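GrpU microcompartment shell protein (Pectobacterium wasabiae, PDB 4OLP) probably forms hexameric tiles of a glycyl-radical propanediol microcompartment shell and binds an iron-sulfur cluster, consistent with a role in electron transport. Local coordinates at residues K3-A8 and E87-I92; E12-L17 and V32-I37; F49-A54 and T74-F79; A58-S63 and V82-E87. All blocks are in the same frame, centred on the assembly; numbering follows the deposited sequence.

Contact 1: K3-A8 and E87-I92; sequences KRIINA and EAMRII
Met-89, on the C-terminal helix, lays its side chain against Lys-3 and Ile-5 of the first strand, where helix 82-92 covers an outer strand of the antiparallel sheet of the BMC fold. Strand 3-7 and the helix run almost exactly antiparallel, their segment axes 10.2 Å apart at 177°, and Met-89 bridges the gap. Its turns at chi2 (-57°) and chi3 (-88°) bend the chain, so that CG and CE touch the strand at different places. Near the root, Met-89 CG lies 3.9 Å from Ile-5 CD1, and the two side chains point opposite ways as they pass. Farther out, the methyl CE reaches the backbone end of Lys-3. The lysine chain runs on extended beyond CG, and its NZ pairs with Glu-93 in a salt bridge, so that only its aliphatic root serves the methionine. Arg-4 points to the other side of the strand, where its NH2 forms a salt bridge with Asp-46 of the second subunit and its guanidinium a cation-pi contact with Phe-49 of that subunit. Met-89 CE ends 3.6 Å from Lys-3 CB and 3.8 Å from the carbonyl Arg-4 O.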
loop_
_atom_site.group_PDB
_atom_site.type_symbol
_atom_site.label_atom_id
_atom_site.label_comp_id
_atom_site.label_asym_id
_atom_site.label_seq_id
_atom_site.Cartn_x
_atom_site.Cartn_y
_atom_site.Cartn_z
ATOM N N LYS B 3 -7.112 -8.947 -18.867
ATOM C CA LYS B 3 -7.321 -10.385 -18.758
ATOM C C LYS B 3 -6.369 -11.235 -19.599
ATOM O O LYS B 3 -5.820 -10.797 -20.603
ATOM C CB LYS B 3 -8.766 -10.719 -19.109
ATOM C CG LYS B 3 -9.071 -10.656 -20.592
ATOM C CD LYS B 3 -10.551 -10.751 -20.899
ATOM C CE LYS B 3 -10.761 -10.684 -22.398
ATOM N NZ LYS B 3 -12.199 -10.590 -22.762
ATOM N N ARG B 4 -6.189 -12.476 -19.178
ATOM C CA ARG B 4 -5.222 -13.349 -19.819
ATOM C C ARG B 4 -5.536 -14.814 -19.493
ATOM O O ARG B 4 -6.064 -15.137 -18.419
ATOM C CB ARG B 4 -3.846 -12.892 -19.414
ATOM C CG ARG B 4 -2.683 -13.511 -20.130
ATOM C CD ARG B 4 -2.454 -12.914 -21.519
ATOM N NE ARG B 4 -2.066 -11.503 -21.517
ATOM C CZ ARG B 4 -1.657 -10.877 -22.615
ATOM N NH1 ARG B 4 -1.541 -11.550 -23.753
ATOM N NH2 ARG B 4 -1.341 -9.592 -22.566
ATOM N N ILE B 5 -5.331 -15.685 -20.474
ATOM C CA ILE B 5 -5.648 -17.101 -20.327
ATOM C C ILE B 5 -4.410 -17.889 -20.612
ATOM O O ILE B 5 -3.783 -17.700 -21.637
ATOM C CB ILE B 5 -6.744 -17.557 -21.292
ATOM C CG1 ILE B 5 -8.071 -16.898 -20.933
ATOM C CG2 ILE B 5 -6.903 -19.071 -21.235
ATOM C CD1 ILE B 5 -9.051 -16.854 -22.081
ATOM N N ILE B 6 -4.047 -18.764 -19.689
ATOM C CA ILE B 6 -2.879 -19.597 -19.854
ATOM C C ILE B 6 -3.387 -20.956 -20.268
ATOM O O ILE B 6 -4.060 -21.628 -19.493
ATOM C CB ILE B 6 -2.071 -19.700 -18.546
ATOM C CG1 ILE B 6 -1.492 -18.340 -18.197
ATOM C CG2 ILE B 6 -0.950 -20.733 -18.664
ATOM C CD1 ILE B 6 -1.096 -18.191 -16.745
ATOM N N ASN B 7 -3.081 -21.344 -21.506
ATOM C CA ASN B 7 -3.447 -22.665 -21.999
ATOM C C ASN B 7 -2.367 -23.655 -21.615
ATOM O O ASN B 7 -1.181 -23.393 -21.794
ATOM C CB ASN B 7 -3.660 -22.647 -23.507
ATOM C CG ASN B 7 -4.806 -21.734 -23.910
ATOM O OD1 ASN B 7 -4.574 -20.624 -24.396
ATOM N ND2 ASN B 7 -6.054 -22.176 -23.679
ATOM N N ALA B 8 -2.793 -24.777 -21.050
ATOM C CA ALA B 8 -1.901 -25.884 -20.768
ATOM C C ALA B 8 -0.752 -25.408 -19.916
ATOM O O ALA B 8 0.399 -25.403 -20.375
ATOM C CB ALA B 8 -1.383 -26.492 -22.061
ATOM N N GLU B 87 -15.527 -19.496 -21.599
ATOM C CA GLU B 87 -16.847 -19.021 -21.351
ATOM C C GLU B 87 -16.875 -18.021 -20.211
ATOM O O GLU B 87 -17.550 -17.015 -20.325
ATOM C CB GLU B 87 -17.764 -20.158 -21.012
ATOM C CG GLU B 87 -19.176 -19.652 -20.759
ATOM C CD GLU B 87 -20.204 -20.725 -20.443
ATOM O OE1 GLU B 87 -19.871 -21.898 -20.152
ATOM O OE2 GLU B 87 -21.387 -20.365 -20.473
ATOM N N ALA B 88 -16.159 -18.314 -19.119
ATOM C CA ALA B 88 -16.184 -17.484 -17.930
ATOM C C ALA B 88 -15.596 -16.117 -18.228
ATOM O O ALA B 88 -16.179 -15.109 -17.870
ATOM C CB ALA B 88 -15.428 -18.166 -16.798
ATOM N N MET B 89 -14.461 -16.085 -18.918
ATOM C CA MET B 89 -13.795 -14.818 -19.263
ATOM C C MET B 89 -14.659 -13.957 -20.168
ATOM O O MET B 89 -14.641 -12.729 -20.073
ATOM C CB MET B 89 -12.458 -15.068 -19.959
ATOM C CG MET B 89 -11.462 -15.845 -19.126
ATOM S SD MET B 89 -11.077 -15.092 -17.547
ATOM C CE MET B 89 -9.725 -14.026 -18.032
ATOM N N ARG B 90 -15.412 -14.620 -21.038
ATOM C CA ARG B 90 -16.370 -13.959 -21.892
ATOM C C ARG B 90 -17.473 -13.292 -21.069
ATOM O O ARG B 90 -17.683 -12.091 -21.167
ATOM C CB ARG B 90 -17.013 -14.972 -22.825
ATOM C CG ARG B 90 -17.181 -14.380 -24.196
ATOM C CD ARG B 90 -18.341 -15.007 -24.924
ATOM N NE ARG B 90 -19.645 -14.653 -24.337
ATOM C CZ ARG B 90 -20.452 -15.498 -23.692
ATOM N NH1 ARG B 90 -20.120 -16.780 -23.532
ATOM N NH2 ARG B 90 -21.610 -15.062 -23.196
ATOM N N ILE B 91 -18.146 -14.084 -20.233
ATOM C CA ILE B 91 -19.199 -13.601 -19.339
ATOM C C ILE B 91 -18.739 -12.411 -18.507
ATOM O O ILE B 91 -19.522 -11.515 -18.206
ATOM C CB ILE B 91 -19.653 -14.720 -18.385
ATOM C CG1 ILE B 91 -20.370 -15.823 -19.171
ATOM C CG2 ILE B 91 -20.516 -14.186 -17.252
ATOM C CD1 ILE B 91 -21.323 -16.702 -18.382
ATOM N N ILE B 92 -17.471 -12.413 -18.110
ATOM C CA ILE B 92 -16.925 -11.355 -17.268
ATOM C C ILE B 92 -16.719 -10.064 -18.067
ATOM O O ILE B 92 -16.893 -8.986 -17.521
ATOM C CB ILE B 92 -15.634 -11.829 -16.562
ATOM C CG1 ILE B 92 -15.965 -12.918 -15.532
ATOM C CG2 ILE B 92 -14.941 -10.681 -15.856
ATOM C CD1 ILE B 92 -14.797 -13.831 -15.219
#

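Contact 2: E12-L17 and V32-I37; sequences ETLAML and VRIDAI
A helix-on-sheet hydrophobic layer is built where Leu-14 and Leu-17 of helix 11-19 meet Ile-34 and Ile-37, at the entrance to strand 36-42. The strand starts irregularly: Asp-35 and Ala-36 both face Gly-80 in a classic beta bulge, and Ile-34 lies in the loop just before it. Ile-37 CD1 is the common partner of the two leucines. Tip to tip, Ile-37 CD1 meets Leu-17 CD1 at 3.6 Å. From a different direction, Ile-37 CD1 comes within 4.0 Å of Leu-14 CD2, these two side chains meeting at a slant. Leu-14 CD2 also lies 4.1 Å from Ile-34 CD1, where the two chains pass one another pointing opposite ways. In Ile-37, CG1 stands beside the backbone N (chi1 -56°) and chi2 is extended at 170°, which carries CD1 out to the helix. Phe-79 of the neighbouring strand packs against both isoleucines. Thr-13, on the same helix, hydrogen-bonds through OG1 to Asp-52 OD1 of the second subunit.

The charges of this region lie apart from the methyl cluster. NE and NH1 of Arg-33 both bond to Asp-35 OD1, and the bond from Arg-33 NE to Asp-35 OD1 measures 2.9 Å. That oxygen sits in the guanidinium plane, while NE lies 30° out of the carboxylate plane on the syn side. Since only methyl groups meet across the interface and no hydrogen bond spans it, the attachment of helix to strand probably rests on apolar packing and the hydrophobic effect.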
loop_
_atom_site.group_PDB
_atom_site.type_symbol
_atom_site.label_atom_id
_atom_site.label_comp_id
_atom_site.label_asym_id
_atom_site.label_seq_id
_atom_site.Cartn_x
_atom_site.Cartn_y
_atom_site.Cartn_z
ATOM N N GLU B 12 5.254 -25.992 -12.771
ATOM C CA GLU B 12 5.840 -24.767 -12.179
ATOM C C GLU B 12 4.902 -23.567 -12.181
ATOM O O GLU B 12 4.908 -22.752 -11.253
ATOM C CB GLU B 12 7.124 -24.357 -12.901
ATOM C CG GLU B 12 8.289 -25.316 -12.729
ATOM C CD GLU B 12 9.588 -24.808 -13.341
ATOM O OE1 GLU B 12 9.645 -23.656 -13.846
ATOM O OE2 GLU B 12 10.567 -25.588 -13.315
ATOM N N THR B 13 4.129 -23.413 -13.244
ATOM C CA THR B 13 3.181 -22.311 -13.289
ATOM C C THR B 13 2.138 -22.509 -12.193
ATOM O O THR B 13 1.772 -21.557 -11.476
ATOM C CB THR B 13 2.517 -22.198 -14.666
ATOM O OG1 THR B 13 3.514 -21.898 -15.649
ATOM C CG2 THR B 13 1.454 -21.105 -14.671
ATOM N N LEU B 14 1.664 -23.742 -12.066
ATOM C CA LEU B 14 0.698 -24.085 -11.014
ATOM C C LEU B 14 1.279 -23.862 -9.622
ATOM O O LEU B 14 0.629 -23.301 -8.751
ATOM C CB LEU B 14 0.269 -25.527 -11.148
ATOM C CG LEU B 14 -0.551 -25.787 -12.397
ATOM C CD1 LEU B 14 -0.551 -27.267 -12.753
ATOM C CD2 LEU B 14 -1.958 -25.273 -12.203
ATOM N N ALA B 15 2.534 -24.257 -9.449
ATOM C CA ALA B 15 3.240 -24.044 -8.196
ATOM C C ALA B 15 3.336 -22.551 -7.823
ATOM O O ALA B 15 3.190 -22.193 -6.659
ATOM C CB ALA B 15 4.618 -24.672 -8.271
ATOM N N MET B 16 3.586 -21.695 -8.811
ATOM C CA MET B 16 3.718 -20.251 -8.576
ATOM C C MET B 16 2.405 -19.661 -8.097
ATOM O O MET B 16 2.368 -18.820 -7.187
ATOM C CB MET B 16 4.191 -19.524 -9.844
ATOM C CG MET B 16 5.698 -19.571 -10.019
ATOM S SD MET B 16 6.312 -19.047 -11.640
ATOM C CE MET B 16 5.955 -17.291 -11.636
ATOM N N LEU B 17 1.330 -20.110 -8.723
ATOM C CA LEU B 17 0.001 -19.623 -8.392
ATOM C C LEU B 17 -0.444 -20.123 -7.033
ATOM O O LEU B 17 -1.004 -19.344 -6.278
ATOM C CB LEU B 17 -1.007 -20.012 -9.470
ATOM C CG LEU B 17 -0.813 -19.232 -10.778
ATOM C CD1 LEU B 17 -1.652 -19.847 -11.880
ATOM C CD2 LEU B 17 -1.164 -17.756 -10.634
ATOM N N VAL B 32 -10.022 -30.635 -10.002
ATOM C CA VAL B 32 -10.496 -30.125 -11.314
ATOM C C VAL B 32 -9.428 -30.233 -12.409
ATOM O O VAL B 32 -8.229 -30.051 -12.140
ATOM C CB VAL B 32 -10.996 -28.686 -11.195
ATOM C CG1 VAL B 32 -9.855 -27.685 -11.332
ATOM C CG2 VAL B 32 -12.065 -28.403 -12.204
ATOM N N ARG B 33 -9.849 -30.579 -13.620
ATOM C CA ARG B 33 -8.914 -30.709 -14.726
ATOM C C ARG B 33 -8.459 -29.335 -15.235
ATOM O O ARG B 33 -9.269 -28.551 -15.715
ATOM C CB ARG B 33 -9.591 -31.399 -15.878
ATOM C CG ARG B 33 -8.799 -31.375 -17.165
ATOM C CD ARG B 33 -9.460 -32.253 -18.180
ATOM N NE ARG B 33 -8.812 -32.014 -19.470
ATOM C CZ ARG B 33 -8.733 -32.888 -20.459
ATOM N NH1 ARG B 33 -8.106 -32.508 -21.548
ATOM N NH2 ARG B 33 -9.245 -34.130 -20.361
ATOM N N ILE B 34 -7.169 -29.031 -15.145
ATOM C CA ILE B 34 -6.776 -27.681 -15.468
ATOM C C ILE B 34 -6.163 -27.568 -16.846
ATOM O O ILE B 34 -4.940 -27.573 -16.997
ATOM C CB ILE B 34 -5.850 -27.108 -14.393
ATOM C CG1 ILE B 34 -6.566 -27.126 -13.037
ATOM C CG2 ILE B 34 -5.445 -25.686 -14.740
ATOM C CD1 ILE B 34 -5.682 -26.845 -11.853
ATOM N N ASP B 35 -7.024 -27.504 -17.847
ATOM C CA ASP B 35 -6.564 -27.293 -19.206
ATOM C C ASP B 35 -6.073 -25.854 -19.283
ATOM O O ASP B 35 -5.070 -25.567 -19.933
ATOM C CB ASP B 35 -7.695 -27.462 -20.216
ATOM C CG ASP B 35 -8.145 -28.862 -20.384
ATOM O OD1 ASP B 35 -7.265 -29.736 -20.439
ATOM O OD2 ASP B 35 -9.365 -29.111 -20.540
ATOM N N ALA B 36 -6.786 -24.951 -18.611
ATOM C CA ALA B 36 -6.498 -23.539 -18.745
ATOM C C ALA B 36 -6.681 -22.782 -17.435
ATOM O O ALA B 36 -7.360 -23.239 -16.520
ATOM C CB ALA B 36 -7.397 -22.955 -19.809
ATOM N N ILE B 37 -6.033 -21.631 -17.359
ATOM C CA ILE B 37 -6.187 -20.714 -16.246
ATOM C C ILE B 37 -6.482 -19.326 -16.795
ATOM O O ILE B 37 -5.691 -18.777 -17.563
ATOM C CB ILE B 37 -4.914 -20.637 -15.382
ATOM C CG1 ILE B 37 -4.524 -22.028 -14.881
ATOM C CG2 ILE B 37 -5.154 -19.712 -14.205
ATOM C CD1 ILE B 37 -3.160 -22.101 -14.229
#

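Contact 3: F49-A54 and T74-F79; sequences FYADQA and TTLAIF
With CG anti to the backbone N (chi1 179°) and a turn at chi2 (65°), Leu-76 lifts both its methyls from the sheet to Ala-51 and Tyr-50 on helix 44-56. The two branches divide the work: Leu-76 CD1 lies 4.1 Å from Ala-51 CB, whereas Leu-76 CD2 approaches Tyr-50 CB at 4.3 Å. The tyrosine thus offers the leucine its root, because chi1 of -74° swings the ring away from the strand after CB has set out toward it. One face of that ring receives the edge of the preceding aromatic residue, with Phe-49 CD2 standing 3.8 Å above the plane of Tyr-50 and over the ring centre.

In the BMC fold this is the layer where helix 44-56 lies on one face of the antiparallel sheet, here above strand 74-80. The backbones come close, as Ala-51 CA and Leu-76 CA are 7.5 Å apart, and the small side chain of Ala-51 is what meets the leucine at that point. One turn on, Ala-54 directs its CB toward the sheet and packs against Val-60 and Val-62 of the outer strand beyond. The same helix also faces the third subunit, whose Met-16 packs against Ala-51, and Asp-52 OD1 accepts a hydrogen bond from the backbone N of Thr-10 in that subunit. The other carboxylate oxygen, Asp-52 OD2, is engaged within its own chain by a salt bridge to Lys-56 NZ.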
loop_
_atom_site.group_PDB
_atom_site.type_symbol
_atom_site.label_atom_id
_atom_site.label_comp_id
_atom_site.label_asym_id
_atom_site.label_seq_id
_atom_site.Cartn_x
_atom_site.Cartn_y
_atom_site.Cartn_z
ATOM N N PHE B 49 -18.444 -11.576 -6.765
ATOM C CA PHE B 49 -19.622 -11.857 -7.585
ATOM C C PHE B 49 -19.295 -12.929 -8.613
ATOM O O PHE B 49 -19.970 -13.956 -8.691
ATOM C CB PHE B 49 -20.159 -10.601 -8.275
ATOM C CG PHE B 49 -21.357 -10.872 -9.125
ATOM C CD1 PHE B 49 -22.608 -11.075 -8.547
ATOM C CD2 PHE B 49 -21.235 -10.983 -10.501
ATOM C CE1 PHE B 49 -23.719 -11.362 -9.336
ATOM C CE2 PHE B 49 -22.344 -11.265 -11.290
ATOM C CZ PHE B 49 -23.583 -11.453 -10.707
ATOM N N TYR B 50 -18.225 -12.705 -9.356
ATOM C CA TYR B 50 -17.850 -13.644 -10.388
ATOM C C TYR B 50 -17.265 -14.946 -9.845
ATOM O O TYR B 50 -17.452 -15.982 -10.466
ATOM C CB TYR B 50 -16.942 -12.970 -11.423
ATOM C CG TYR B 50 -17.709 -12.021 -12.326
ATOM C CD1 TYR B 50 -18.720 -12.491 -13.155
ATOM C CD2 TYR B 50 -17.433 -10.655 -12.326
ATOM C CE1 TYR B 50 -19.426 -11.615 -13.964
ATOM C CE2 TYR B 50 -18.134 -9.777 -13.126
ATOM C CZ TYR B 50 -19.131 -10.256 -13.946
ATOM O OH TYR B 50 -19.822 -9.367 -14.757
ATOM N N ALA B 51 -16.599 -14.910 -8.687
ATOM C CA ALA B 51 -16.107 -16.146 -8.044
ATOM C C ALA B 51 -17.256 -17.062 -7.680
ATOM O O ALA B 51 -17.266 -18.258 -7.959
ATOM C CB ALA B 51 -15.327 -15.833 -6.789
ATOM N N ASP B 52 -18.266 -16.451 -7.091
ATOM C CA ASP B 52 -19.418 -17.163 -6.623
ATOM C C ASP B 52 -20.079 -17.877 -7.813
ATOM O O ASP B 52 -20.453 -19.051 -7.713
ATOM C CB ASP B 52 -20.373 -16.173 -5.971
ATOM C CG ASP B 52 -21.694 -16.794 -5.616
ATOM O OD1 ASP B 52 -21.738 -17.514 -4.602
ATOM O OD2 ASP B 52 -22.682 -16.555 -6.359
ATOM N N GLN B 53 -20.211 -17.151 -8.924
ATOM C CA GLN B 53 -20.708 -17.703 -10.175
ATOM C C GLN B 53 -19.924 -18.965 -10.512
ATOM O O GLN B 53 -20.470 -20.070 -10.635
ATOM C CB GLN B 53 -20.441 -16.649 -11.310
ATOM C CG GLN B 53 -21.289 -15.382 -11.357
ATOM C CD GLN B 53 -22.715 -15.697 -11.679
ATOM O OE1 GLN B 53 -23.361 -16.452 -10.958
ATOM N NE2 GLN B 53 -23.218 -15.138 -12.783
ATOM N N ALA B 54 -18.617 -18.791 -10.608
ATOM C CA ALA B 54 -17.712 -19.868 -10.962
ATOM C C ALA B 54 -17.755 -21.033 -9.994
ATOM O O ALA B 54 -17.608 -22.192 -10.402
ATOM C CB ALA B 54 -16.297 -19.349 -11.022
ATOM N N THR B 74 -7.955 -6.460 -7.296
ATOM C CA THR B 74 -7.076 -7.658 -7.090
ATOM C C THR B 74 -7.266 -8.659 -8.243
ATOM O O THR B 74 -7.886 -8.282 -9.249
ATOM C CB THR B 74 -7.282 -8.304 -5.683
ATOM O OG1 THR B 74 -6.405 -9.429 -5.513
ATOM C CG2 THR B 74 -8.726 -8.750 -5.463
ATOM N N THR B 75 -6.748 -9.897 -8.110
ATOM C CA THR B 75 -6.785 -10.879 -9.213
ATOM C C THR B 75 -7.570 -12.148 -8.899
ATOM O O THR B 75 -7.416 -12.742 -7.832
ATOM C CB THR B 75 -5.373 -11.294 -9.636
ATOM O OG1 THR B 75 -4.636 -10.110 -9.897
ATOM C CG2 THR B 75 -5.395 -12.142 -10.911
ATOM N N LEU B 76 -8.430 -12.524 -9.842
ATOM C CA LEU B 76 -9.189 -13.756 -9.767
ATOM C C LEU B 76 -8.554 -14.720 -10.747
ATOM O O LEU B 76 -8.144 -14.322 -11.852
ATOM C CB LEU B 76 -10.641 -13.517 -10.177
ATOM C CG LEU B 76 -11.598 -14.713 -10.184
ATOM C CD1 LEU B 76 -11.853 -15.304 -8.803
ATOM C CD2 LEU B 76 -12.911 -14.275 -10.812
ATOM N N ALA B 77 -8.452 -15.973 -10.324
ATOM C CA ALA B 77 -7.920 -17.020 -11.167
ATOM C C ALA B 77 -9.035 -18.014 -11.345
ATOM O O ALA B 77 -9.694 -18.342 -10.384
ATOM C CB ALA B 77 -6.710 -17.666 -10.517
ATOM N N ILE B 78 -9.258 -18.449 -12.588
ATOM C CA ILE B 78 -10.299 -19.399 -12.941
ATOM C C ILE B 78 -9.624 -20.615 -13.543
ATOM O O ILE B 78 -8.934 -20.517 -14.558
ATOM C CB ILE B 78 -11.275 -18.775 -13.925
ATOM C CG1 ILE B 78 -12.200 -17.842 -13.173
ATOM C CG2 ILE B 78 -12.180 -19.803 -14.588
ATOM C CD1 ILE B 78 -12.534 -16.598 -13.969
ATOM N N PHE B 79 -9.783 -21.754 -12.878
ATOM C CA PHE B 79 -9.121 -22.971 -13.288
ATOM C C PHE B 79 -10.149 -23.926 -13.776
ATOM O O PHE B 79 -11.187 -24.124 -13.123
ATOM C CB PHE B 79 -8.416 -23.651 -12.125
ATOM C CG PHE B 79 -7.510 -22.764 -11.354
ATOM C CD1 PHE B 79 -7.999 -21.957 -10.332
ATOM C CD2 PHE B 79 -6.169 -22.782 -11.599
ATOM C CE1 PHE B 79 -7.164 -21.148 -9.594
ATOM C CE2 PHE B 79 -5.312 -21.983 -10.862
ATOM C CZ PHE B 79 -5.806 -21.156 -9.866
#

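Contact 4: A58-S63 and V82-E87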
loop_
_atom_site.group_PDB
_atom_site.type_symbol
_atom_site.label_atom_id
_atom_site.label_comp_id
_atom_site.label_asym_id
_atom_site.label_seq_id
_atom_site.Cartn_x
_atom_site.Cartn_y
_atom_site.Cartn_z
ATOM N N ALA B 58 -19.792 -26.051 -12.665
ATOM C CA ALA B 58 -18.975 -27.246 -12.633
ATOM C C ALA B 58 -17.786 -26.919 -13.506
ATOM O O ALA B 58 -17.817 -25.919 -14.214
ATOM C CB ALA B 58 -19.724 -28.446 -13.178
ATOM N N HIS B 59 -16.739 -27.737 -13.441
ATOM C CA HIS B 59 -15.634 -27.658 -14.379
ATOM C C HIS B 59 -14.754 -26.441 -14.183
ATOM O O HIS B 59 -13.806 -26.290 -14.930
ATOM C CB HIS B 59 -16.111 -27.709 -15.858
ATOM C CG HIS B 59 -16.976 -28.894 -16.187
ATOM N ND1 HIS B 59 -18.055 -28.813 -17.043
ATOM C CD2 HIS B 59 -16.940 -30.178 -15.755
ATOM C CE1 HIS B 59 -18.640 -29.992 -17.128
ATOM N NE2 HIS B 59 -17.989 -30.837 -16.350
ATOM N N VAL B 60 -15.052 -25.552 -13.235
ATOM C CA VAL B 60 -14.077 -24.546 -12.869
ATOM C C VAL B 60 -14.006 -24.424 -11.355
ATOM O O VAL B 60 -14.914 -24.702 -10.596
ATOM C CB VAL B 60 -14.275 -23.126 -13.489
ATOM C CG1 VAL B 60 -14.341 -23.165 -15.013
ATOM C CG2 VAL B 60 -15.533 -22.461 -12.941
ATOM N N ALA B 61 -12.864 -23.945 -10.969
ATOM C CA ALA B 61 -12.519 -23.616 -9.616
ATOM C C ALA B 61 -12.014 -22.165 -9.639
ATOM O O ALA B 61 -11.520 -21.687 -10.660
ATOM C CB ALA B 61 -11.435 -24.560 -9.195
ATOM N N VAL B 62 -12.211 -21.446 -8.548
ATOM C CA VAL B 62 -11.809 -20.046 -8.489
ATOM C C VAL B 62 -11.007 -19.770 -7.248
ATOM O O VAL B 62 -11.162 -20.437 -6.210
ATOM C CB VAL B 62 -12.993 -19.059 -8.485
ATOM C CG1 VAL B 62 -13.523 -18.904 -9.899
ATOM C CG2 VAL B 62 -14.090 -19.502 -7.519
ATOM N N SER B 63 -10.173 -18.752 -7.347
ATOM C CA SER B 63 -9.418 -18.335 -6.204
ATOM C C SER B 63 -8.919 -16.932 -6.417
ATOM O O SER B 63 -8.771 -16.469 -7.548
ATOM C CB SER B 63 -8.269 -19.294 -5.941
ATOM O OG SER B 63 -7.462 -18.803 -4.895
ATOM N N VAL B 82 -10.888 -25.892 -21.029
ATOM C CA VAL B 82 -10.664 -24.758 -21.936
ATOM C C VAL B 82 -11.970 -24.049 -22.228
ATOM O O VAL B 82 -12.011 -22.821 -22.229
ATOM C CB VAL B 82 -10.027 -25.169 -23.281
ATOM C CG1 VAL B 82 -9.646 -23.926 -24.069
ATOM C CG2 VAL B 82 -8.796 -26.030 -23.064
ATOM N N ALA B 83 -13.006 -24.826 -22.516
ATOM C CA ALA B 83 -14.319 -24.282 -22.857
ATOM C C ALA B 83 -14.874 -23.430 -21.730
ATOM O O ALA B 83 -15.257 -22.271 -21.940
ATOM C CB ALA B 83 -15.288 -25.410 -23.167
ATOM N N ALA B 84 -14.855 -24.009 -20.532
ATOM C CA ALA B 84 -15.385 -23.373 -19.337
ATOM C C ALA B 84 -14.636 -22.077 -18.997
ATOM O O ALA B 84 -15.252 -21.043 -18.718
ATOM C CB ALA B 84 -15.307 -24.347 -18.183
ATOM N N VAL B 85 -13.311 -22.125 -19.051
ATOM C CA VAL B 85 -12.517 -20.957 -18.711
ATOM C C VAL B 85 -12.842 -19.839 -19.690
ATOM O O VAL B 85 -13.095 -18.710 -19.280
ATOM C CB VAL B 85 -11.007 -21.263 -18.725
ATOM C CG1 VAL B 85 -10.190 -19.987 -18.571
ATOM C CG2 VAL B 85 -10.666 -22.239 -17.611
ATOM N N ASN B 86 -12.856 -20.169 -20.978
ATOM C CA ASN B 86 -13.187 -19.203 -22.025
ATOM C C ASN B 86 -14.568 -18.633 -21.883
ATOM O O ASN B 86 -14.766 -17.426 -22.030
ATOM C CB ASN B 86 -13.097 -19.836 -23.395
ATOM C CG ASN B 86 -11.679 -19.998 -23.853
ATOM O OD1 ASN B 86 -10.860 -19.083 -23.743
ATOM N ND2 ASN B 86 -11.383 -21.154 -24.394
ATOM N N GLU B 87 -15.527 -19.496 -21.599
ATOM C CA GLU B 87 -16.847 -19.021 -21.351
ATOM C C GLU B 87 -16.875 -18.021 -20.211
ATOM O O GLU B 87 -17.550 -17.015 -20.325
ATOM C CB GLU B 87 -17.764 -20.158 -21.012
ATOM C CG GLU B 87 -19.176 -19.652 -20.759
ATOM C CD GLU B 87 -20.204 -20.725 -20.443
ATOM O OE1 GLU B 87 -19.871 -21.898 -20.152
ATOM O OE2 GLU B 87 -21.387 -20.365 -20.473
#
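Val-60 CG1 touches Ala-84 CB at 3.5 Å, joining the start of strand 60-65 to the first turns of helix 82-92. The contact is one methyl on another: CG1 sits beside the backbone N (chi1 -56°), the rotation that brings it against the helix, and Val-60 CG1 also lies 4.3 Å from the backbone Val-85 N. His-59 adds a second touch to the same alanine, His-59 CB to Ala-84 CB at 4.2 Å, together with its carbonyl oxygen, His-59 O, 4.1 Å from Ala-84 CB. Its imidazole turns away from the helix and has Ala-58 CB 4.0 Å above one face of the His-59 ring, over the centre. His-59 has a left-handed backbone conformation (phi 72°) just before the strand begins.

Here the C-terminal helix of the BMC fold lies over a strand that is outermost, within the chain, in the four-stranded antiparallel sheet. Val-60 also packs on Ala-54 of helix 44-56 and on Ile-78 of the adjoining strand. Backbone hydrogen bonds of Ala-61 with Phe-79 and of Ser-63 with Ala-77 then fasten the strand to the sheet, and Val-62 O accepts a further bond from Arg-28 NH2.

Overall arrangement
All four contacts attach helices to one antiparallel sheet: 1, 3 and 4 on the face under helices 44-56 and 82-92, contact 2, with helix 11-19, on the other. Contacts 1 and 4 use overlapping parts of helix 82-92, sharing Glu-87, with centres about 8 Å apart, and tie it to both strands outermost within the chain. Centre to centre, contact 3 lies about 9 Å from contact 4 and about 11 Å from contact 1; Ile-92 CD1 is 3.8 Å from Ile-78 CD1. Through Phe-79, whose CD2 is 3.7 Å from Ile-37 CG1, strand 74-80 reaches contact 2, about 15 Å from contact 3 between centres. No cluster is bound in this ligand-free structure; residues 67-72 are not modelled.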